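Side-chain contact in calcium-binding EF hand family protein (Arabidopsis thaliana, PDB 6YIG), which probably binds calcium and acts as an adaptor in plant endocytosis, this chain being its N-terminal EH domain: residues Asn9-Gln12 / Phe13-Tyr16. Numbering follows the deposited sequence.
Sequences NMDQ and FEAY
Gln12 folds its side-chain amide onto the ring of Tyr16, one helical turn further on. Gln12 OE1 sits 3.3 Å above the plane of the Tyr16 ring, over its centre, in van der Waals contact. The amide is tilted 49° to the ring. Gln12 CG makes an off-centre CH-pi contact with the Tyr16 ring, 4.2 Å from the centroid. The bend at chi2 (57°) turns the amide back over the ring. In the backbone, Tyr16 N donates to Gln12 O at 2.9 Å. This is the tight, inner part of the contact. Tyr16 is buried here, against Phe36 and Leu71, and its OH bonds to Pro103 O. An alanine in place of Tyr16 would probably leave a gap beside Phe36 and Leu71, free the Gln12 amide to turn and deprive Pro103 O of this donor. The turn opens helix 12-20, the entering helix of the calcium-binding EF-hand in this EH domain. Asp11 is its N-cap. Asp11 OD1 takes the N-H of Glu14 at 3.0 Å, nearly straight at 173° but from above the carboxylate plane. Asp11 O accepts from Ala15 N. The outer side is looser and more exposed. Asp11 OD2 and Glu14 OE1 lie 4.1 Å apart, and these like charges probably repel. Met10, bent at chi3, reaches Ala15 CB with its CE, at 3.8 Å.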
loop_
_atom_site.group_PDB
_atom_site.type_symbol
_atom_site.label_atom_id
_atom_site.label_comp_id
_atom_site.label_asym_id
_atom_site.label_seq_id
_atom_site.Cartn_x
_atom_site.Cartn_y
_atom_site.Cartn_z
ATOM N N ASN A 9 9.216 -18.118 -4.111
ATOM C CA ASN A 9 9.739 -16.761 -4.206
ATOM C C ASN A 9 8.793 -15.815 -4.950
ATOM O O ASN A 9 9.216 -14.738 -5.389
ATOM C CB ASN A 9 11.118 -16.761 -4.874
ATOM C CG ASN A 9 11.911 -15.496 -4.571
ATOM O OD1 ASN A 9 11.945 -15.034 -3.426
ATOM N ND2 ASN A 9 12.526 -14.913 -5.599
ATOM N N MET A 10 7.519 -16.191 -5.081
ATOM C CA MET A 10 6.554 -15.363 -5.793
ATOM C C MET A 10 6.560 -13.931 -5.262
ATOM O O MET A 10 6.669 -13.698 -4.056
ATOM C CB MET A 10 5.147 -15.958 -5.659
ATOM C CG MET A 10 4.077 -15.159 -6.402
ATOM S SD MET A 10 2.374 -15.546 -5.937
ATOM C CE MET A 10 2.201 -14.673 -4.387
ATOM N N ASP A 11 6.412 -12.980 -6.186
ATOM C CA ASP A 11 6.382 -11.553 -5.867
ATOM C C ASP A 11 5.002 -11.207 -5.327
ATOM O O ASP A 11 4.027 -11.056 -6.073
ATOM C CB ASP A 11 6.739 -10.750 -7.113
ATOM C CG ASP A 11 6.879 -9.270 -6.841
ATOM O OD1 ASP A 11 6.305 -8.774 -5.859
ATOM O OD2 ASP A 11 7.577 -8.604 -7.640
ATOM N N GLN A 12 4.923 -11.047 -4.005
ATOM C CA GLN A 12 3.644 -10.810 -3.353
ATOM C C GLN A 12 3.153 -9.389 -3.574
ATOM O O GLN A 12 1.942 -9.165 -3.610
ATOM C CB GLN A 12 3.764 -11.100 -1.859
ATOM C CG GLN A 12 2.463 -10.992 -1.099
ATOM C CD GLN A 12 1.373 -11.901 -1.643
ATOM O OE1 GLN A 12 0.378 -11.439 -2.210
ATOM N NE2 GLN A 12 1.564 -13.203 -1.490
ATOM N N PHE A 13 4.063 -8.417 -3.705
ATOM C CA PHE A 13 3.630 -7.064 -4.041
ATOM C C PHE A 13 2.921 -7.070 -5.386
ATOM O O PHE A 13 1.823 -6.520 -5.535
ATOM C CB PHE A 13 4.818 -6.091 -4.066
ATOM C CG PHE A 13 5.369 -5.763 -2.708
ATOM C CD1 PHE A 13 4.848 -4.724 -1.960
ATOM C CD2 PHE A 13 6.425 -6.480 -2.178
ATOM C CE1 PHE A 13 5.362 -4.412 -0.739
ATOM C CE2 PHE A 13 6.943 -6.160 -0.941
ATOM C CZ PHE A 13 6.396 -5.137 -0.210
ATOM N N GLU A 14 3.538 -7.703 -6.384
ATOM C CA GLU A 14 2.905 -7.768 -7.695
ATOM C C GLU A 14 1.581 -8.522 -7.641
ATOM O O GLU A 14 0.606 -8.137 -8.303
ATOM C CB GLU A 14 3.855 -8.419 -8.699
ATOM C CG GLU A 14 3.230 -8.534 -10.089
ATOM C CD GLU A 14 4.199 -9.019 -11.142
ATOM O OE1 GLU A 14 5.151 -9.755 -10.798
ATOM O OE2 GLU A 14 3.994 -8.669 -12.325
ATOM N N ALA A 15 1.524 -9.622 -6.879
ATOM C CA ALA A 15 0.289 -10.382 -6.789
ATOM C C ALA A 15 -0.826 -9.531 -6.199
ATOM O O ALA A 15 -1.964 -9.577 -6.669
ATOM C CB ALA A 15 0.511 -11.635 -5.945
ATOM N N TYR A 16 -0.510 -8.739 -5.175
ATOM C CA TYR A 16 -1.513 -7.857 -4.594
ATOM C C TYR A 16 -1.940 -6.779 -5.587
ATOM O O TYR A 16 -3.111 -6.422 -5.652
ATOM C CB TYR A 16 -0.975 -7.210 -3.318
ATOM C CG TYR A 16 -1.020 -8.040 -2.061
ATOM C CD1 TYR A 16 -2.040 -8.951 -1.821
ATOM C CD2 TYR A 16 -0.065 -7.881 -1.083
ATOM C CE1 TYR A 16 -2.101 -9.687 -0.633
ATOM C CE2 TYR A 16 -0.096 -8.621 0.098
ATOM C CZ TYR A 16 -1.125 -9.522 0.322
ATOM O OH TYR A 16 -1.214 -10.277 1.477
#